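Local coordinates for acyl-CoA dehydrogenase (Slackia heliotrinireducens, PDB 4RM7), which belongs to the acyl-CoA dehydrogenase family, whose members place a beta-rich middle domain between two helical domains, at residues L151-T156 with W188-S193; S335-I340 with N350-I355. All blocks are in the same frame, centred on the assembly; numbering follows the deposited sequence.

Overall arrangement
Both contacts are buried and apolar, but they hold different elements in different domains. Interaction 1 joins two strands of the middle, beta-rich domain, the axes of the two segments running nearly perpendicular, through L151 and M153 against the indole of W188, with V190 touching the M153 methyl. Interaction 2 joins two nearly antiparallel helices of the C-terminal helical domain, where A337 and M338 meet V352. The centres of interactions 1 and 2 lie about 41 Å apart, on opposite sides of the chain's centre, with no contact between them. Surroundings differ too: no other chain touches the segments of interaction 1, whereas interaction 2 borders a second subunit.

Interaction 1: residues L151-T156 with W188-S193; sequences LVMNGT and WMVPRS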
loop_
_atom_site.group_PDB
_atom_site.type_symbol
_atom_site.label_atom_id
_atom_site.label_comp_id
_atom_site.label_asym_id
_atom_site.label_seq_id
_atom_site.Cartn_x
_atom_site.Cartn_y
_atom_site.Cartn_z
ATOM N N LEU A 151 -36.650 36.694 -17.726
ATOM C CA LEU A 151 -36.008 35.414 -17.495
ATOM C C LEU A 151 -35.082 35.565 -16.303
ATOM O O LEU A 151 -34.250 36.457 -16.266
ATOM C CB LEU A 151 -35.199 35.014 -18.719
ATOM C CG LEU A 151 -35.987 34.787 -20.000
ATOM C CD1 LEU A 151 -35.087 34.296 -21.116
ATOM C CD2 LEU A 151 -37.106 33.800 -19.742
ATOM N N VAL A 152 -35.241 34.697 -15.321
ATOM C CA VAL A 152 -34.496 34.821 -14.085
ATOM C C VAL A 152 -33.711 33.566 -13.706
ATOM O O VAL A 152 -34.245 32.470 -13.705
ATOM C CB VAL A 152 -35.444 35.205 -12.948
ATOM C CG1 VAL A 152 -36.329 34.030 -12.587
ATOM C CG2 VAL A 152 -34.666 35.698 -11.749
HETATM N N MSE A 153 -32.444 33.745 -13.356
HETATM C CA MSE A 153 -31.564 32.623 -13.067
HETATM C C MSE A 153 -31.256 32.495 -11.572
HETATM O O MSE A 153 -30.950 33.485 -10.903
HETATM C CB MSE A 153 -30.267 32.754 -13.861
HETATM C CG MSE A 153 -29.258 31.642 -13.570
HETATM SE SE MSE A 153 -27.524 31.856 -14.477
HETATM C CE MSE A 153 -28.012 31.273 -16.275
ATOM N N ASN A 154 -31.344 31.264 -11.065
ATOM C CA ASN A 154 -31.070 30.964 -9.665
ATOM C C ASN A 154 -30.296 29.670 -9.534
ATOM O O ASN A 154 -30.672 28.648 -10.109
ATOM C CB ASN A 154 -32.360 30.870 -8.855
ATOM C CG ASN A 154 -32.972 32.222 -8.576
ATOM O OD1 ASN A 154 -32.465 32.993 -7.747
ATOM N ND2 ASN A 154 -34.080 32.521 -9.259
ATOM N N GLY A 155 -29.211 29.724 -8.772
ATOM C CA GLY A 155 -28.334 28.587 -8.603
ATOM C C GLY A 155 -27.017 29.009 -7.987
ATOM O O GLY A 155 -26.778 30.195 -7.763
ATOM N N THR A 156 -26.167 28.027 -7.710
ATOM C CA THR A 156 -24.871 28.249 -7.094
ATOM C C THR A 156 -23.840 27.370 -7.775
ATOM O O THR A 156 -23.993 26.149 -7.842
ATOM C CB THR A 156 -24.876 27.938 -5.592
ATOM O OG1 THR A 156 -25.581 28.962 -4.896
ATOM C CG2 THR A 156 -23.457 27.892 -5.049
ATOM N N TRP A 188 -25.474 29.601 -20.727
ATOM C CA TRP A 188 -25.721 31.035 -20.763
ATOM C C TRP A 188 -24.442 31.827 -20.522
ATOM O O TRP A 188 -23.766 31.624 -19.515
ATOM C CB TRP A 188 -26.748 31.417 -19.708
ATOM C CG TRP A 188 -28.059 30.731 -19.834
ATOM C CD1 TRP A 188 -28.363 29.454 -19.455
ATOM C CD2 TRP A 188 -29.269 31.300 -20.346
ATOM N NE1 TRP A 188 -29.692 29.191 -19.716
ATOM C CE2 TRP A 188 -30.267 30.308 -20.260
ATOM C CE3 TRP A 188 -29.605 32.550 -20.875
ATOM C CZ2 TRP A 188 -31.569 30.531 -20.687
ATOM C CZ3 TRP A 188 -30.899 32.770 -21.292
ATOM C CH2 TRP A 188 -31.866 31.766 -21.199
HETATM N N MSE A 189 -24.116 32.745 -21.425
HETATM C CA MSE A 189 -22.958 33.616 -21.230
HETATM C C MSE A 189 -23.375 34.888 -20.484
HETATM O O MSE A 189 -23.817 35.866 -21.092
HETATM C CB MSE A 189 -22.313 33.962 -22.577
HETATM C CG MSE A 189 -21.031 34.777 -22.477
HETATM SE SE MSE A 189 -19.590 33.825 -21.574
HETATM C CE MSE A 189 -19.170 32.484 -22.912
ATOM N N VAL A 190 -23.236 34.871 -19.162
ATOM C CA VAL A 190 -23.764 35.947 -18.332
ATOM C C VAL A 190 -22.705 36.965 -17.954
ATOM O O VAL A 190 -21.688 36.614 -17.366
ATOM C CB VAL A 190 -24.387 35.380 -17.048
ATOM C CG1 VAL A 190 -24.988 36.490 -16.193
ATOM C CG2 VAL A 190 -25.428 34.329 -17.391
ATOM N N PRO A 191 -22.940 38.240 -18.296
ATOM C CA PRO A 191 -22.064 39.345 -17.877
ATOM C C PRO A 191 -21.960 39.406 -16.361
ATOM O O PRO A 191 -22.982 39.293 -15.686
ATOM C CB PRO A 191 -22.772 40.594 -18.418
ATOM C CG PRO A 191 -23.671 40.095 -19.500
ATOM C CD PRO A 191 -24.082 38.708 -19.100
ATOM N N ARG A 192 -20.753 39.592 -15.838
ATOM C CA ARG A 192 -20.522 39.597 -14.397
ATOM C C ARG A 192 -21.181 40.825 -13.761
ATOM O O ARG A 192 -21.360 40.895 -12.542
ATOM C CB ARG A 192 -19.013 39.558 -14.111
ATOM C CG ARG A 192 -18.607 39.624 -12.645
ATOM C CD ARG A 192 -18.703 38.271 -11.925
ATOM N NE ARG A 192 -17.918 38.258 -10.685
ATOM C CZ ARG A 192 -18.264 38.904 -9.569
ATOM N NH1 ARG A 192 -17.486 38.842 -8.501
ATOM N NH2 ARG A 192 -19.382 39.623 -9.516
ATOM N N SER A 193 -21.563 41.777 -14.606
ATOM C CA SER A 193 -22.157 43.035 -14.168
ATOM C C SER A 193 -23.670 42.947 -13.935
ATOM O O SER A 193 -24.267 43.864 -13.375
ATOM C CB SER A 193 -21.869 44.124 -15.198
ATOM O OG SER A 193 -22.529 43.846 -16.424
#
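W188 opens the second segment with its indole reaching across to M153 and L151. Its CG lies anti to its own carbonyl carbon, chi1 -58°, which places the ring where M153 CE and L151 CD1 meet it. The terminal methyl CE of M153, modelled as selenomethionine, settles against the root of the indole, 3.6 Å from W188 CG and 3.7 Å from W188 CB. M153 gets this far because CG and SE continue an extended chain, with CG anti to the backbone N (chi1 178°), before a bend at chi3 turns the methyl aside. The two side chains thus run past one another in opposite senses. At the far end of the indole, W188 CH2 meets L151 CD1 at 4.1 Å, the leucine crossing the tryptophan at about a right angle. W188 NE1 is satisfied separately, by a hydrogen bond to S186 OG. Two residues on, V190 returns to the contact: its CG2 branch touches the same M153 methyl, 4.2 Å from CE. M153 CE is therefore shared by W188 and V190, an apolar bridge between backbones too far apart to pair. In the middle-domain sheet, strand 151-161 pairs with strands 143-146 and 212-221, while strand 184-191 pairs with 168-175; V144 touches both M153 and W188, and V171 and A173 of strand 168-175 pack on M153 and W188 respectively.

Interaction 2: residues S335-I340 with N350-I355; sequences SDAMQI and NRVSSI
M338, modelled as selenomethionine, lies alongside V352, the two side chains passing in opposite directions between helices; the axes of the two segments approach to 9.0 Å at 155°. Its CB is 4.2 Å from V352 CG1, and the next atom, CG, also lies against that methyl. CG lies anti to the carbonyl carbon, chi1 -77°, and from there the chain extends to SE, which stands 4.2 Å from S353 CA. V352 CG1, anti to its backbone N, also reaches A337 CB at 3.8 Å, so one methyl bears on two successive residues of helix 316-341. N350 caps the start of the facing helix: its OD1 accepts V352 N at 3.3 Å through an in-plane lone pair. Beyond the pair, A337 packs on A260 and A264 of helix 234-270, and R360 of the second subunit packs on M338 and hydrogen-bonds to Q339 OE1. The arrangement is a near-antiparallel helix pair joined by a short connection, within the C-terminal helical domain of the acyl-CoA dehydrogenase fold, beside a subunit interface.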
loop_
_atom_site.group_PDB
_atom_site.type_symbol
_atom_site.label_atom_id
_atom_site.label_comp_id
_atom_site.label_asym_id
_atom_site.label_seq_id
_atom_site.Cartn_x
_atom_site.Cartn_y
_atom_site.Cartn_z
ATOM N N SER A 335 5.616 13.126 -2.796
ATOM C CA SER A 335 5.866 12.864 -1.383
ATOM C C SER A 335 7.198 12.131 -1.139
ATOM O O SER A 335 7.948 12.485 -0.212
ATOM C CB SER A 335 4.717 12.057 -0.783
ATOM O OG SER A 335 4.898 11.917 0.619
ATOM N N ASP A 336 7.475 11.114 -1.961
ATOM C CA ASP A 336 8.754 10.396 -1.926
ATOM C C ASP A 336 9.926 11.312 -2.234
ATOM O O ASP A 336 11.002 11.181 -1.632
ATOM C CB ASP A 336 8.772 9.222 -2.911
ATOM C CG ASP A 336 8.029 8.003 -2.384
ATOM O OD1 ASP A 336 8.101 7.765 -1.160
ATOM O OD2 ASP A 336 7.366 7.296 -3.192
ATOM N N ALA A 337 9.722 12.232 -3.174
ATOM C CA ALA A 337 10.734 13.249 -3.450
ATOM C C ALA A 337 10.990 14.110 -2.217
ATOM O O ALA A 337 12.144 14.368 -1.885
ATOM C CB ALA A 337 10.327 14.119 -4.616
HETATM N N MSE A 338 9.935 14.557 -1.535
HETATM C CA MSE A 338 10.141 15.308 -0.295
HETATM C C MSE A 338 10.955 14.502 0.693
HETATM O O MSE A 338 11.857 15.037 1.324
HETATM C CB MSE A 338 8.830 15.691 0.372
HETATM C CG MSE A 338 8.100 16.841 -0.259
HETATM SE SE MSE A 338 6.323 16.994 0.522
HETATM C CE MSE A 338 6.955 17.242 2.356
ATOM N N GLN A 339 10.640 13.215 0.828
ATOM C CA GLN A 339 11.303 12.407 1.843
ATOM C C GLN A 339 12.796 12.302 1.544
ATOM O O GLN A 339 13.617 12.357 2.455
ATOM C CB GLN A 339 10.671 11.013 1.943
ATOM C CG GLN A 339 11.002 10.305 3.256
ATOM C CD GLN A 339 10.329 10.971 4.454
ATOM O OE1 GLN A 339 9.403 11.767 4.284
ATOM N NE2 GLN A 339 10.786 10.642 5.670
ATOM N N ILE A 340 13.139 12.194 0.265
ATOM C CA ILE A 340 14.523 12.158 -0.150
ATOM C C ILE A 340 15.252 13.479 0.106
ATOM O O ILE A 340 16.409 13.458 0.514
ATOM C CB ILE A 340 14.654 11.777 -1.641
ATOM C CG1 ILE A 340 14.296 10.304 -1.846
ATOM C CG2 ILE A 340 16.057 11.960 -2.115
ATOM C CD1 ILE A 340 14.006 9.960 -3.291
ATOM N N ASN A 350 10.894 25.374 -1.158
ATOM C CA ASN A 350 11.109 24.231 -2.047
ATOM C C ASN A 350 9.913 23.873 -2.928
ATOM O O ASN A 350 8.789 23.716 -2.444
ATOM C CB ASN A 350 11.488 23.007 -1.239
ATOM C CG ASN A 350 12.467 22.153 -1.960
ATOM O OD1 ASN A 350 12.111 21.469 -2.927
ATOM N ND2 ASN A 350 13.734 22.207 -1.529
ATOM N N ARG A 351 10.150 23.735 -4.225
ATOM C CA ARG A 351 9.031 23.532 -5.122
ATOM C C ARG A 351 8.432 22.144 -4.957
ATOM O O ARG A 351 7.262 21.957 -5.251
ATOM C CB ARG A 351 9.434 23.781 -6.576
ATOM C CG ARG A 351 10.316 22.753 -7.213
ATOM C CD ARG A 351 10.612 23.171 -8.652
ATOM N NE ARG A 351 11.244 22.089 -9.399
ATOM C CZ ARG A 351 11.398 22.082 -10.719
ATOM N NH1 ARG A 351 10.942 23.088 -11.462
ATOM N NH2 ARG A 351 12.001 21.059 -11.297
ATOM N N VAL A 352 9.202 21.188 -4.441
ATOM C CA VAL A 352 8.671 19.836 -4.248
ATOM C C VAL A 352 7.450 19.819 -3.302
ATOM O O VAL A 352 6.486 19.093 -3.528
ATOM C CB VAL A 352 9.766 18.861 -3.738
ATOM C CG1 VAL A 352 9.158 17.566 -3.364
ATOM C CG2 VAL A 352 10.745 18.562 -4.844
ATOM N N SER A 353 7.467 20.648 -2.271
ATOM C CA SER A 353 6.326 20.750 -1.365
ATOM C C SER A 353 5.095 21.422 -2.010
ATOM O O SER A 353 3.967 21.110 -1.641
ATOM C CB SER A 353 6.731 21.501 -0.087
ATOM O OG SER A 353 7.256 22.789 -0.374
ATOM N N SER A 354 5.298 22.340 -2.956
ATOM C CA SER A 354 4.178 22.881 -3.728
ATOM C C SER A 354 3.645 21.818 -4.661
ATOM O O SER A 354 2.435 21.652 -4.804
ATOM C CB SER A 354 4.580 24.090 -4.558
ATOM O OG SER A 354 5.474 24.907 -3.847
ATOM N N ILE A 355 4.556 21.104 -5.316
ATOM C CA ILE A 355 4.163 20.062 -6.239
ATOM C C ILE A 355 3.292 19.029 -5.533
ATOM O O ILE A 355 2.258 18.613 -6.036
ATOM C CB ILE A 355 5.389 19.395 -6.837
ATOM C CG1 ILE A 355 6.078 20.370 -7.796
ATOM C CG2 ILE A 355 5.011 18.043 -7.513
ATOM C CD1 ILE A 355 7.449 19.872 -8.276
#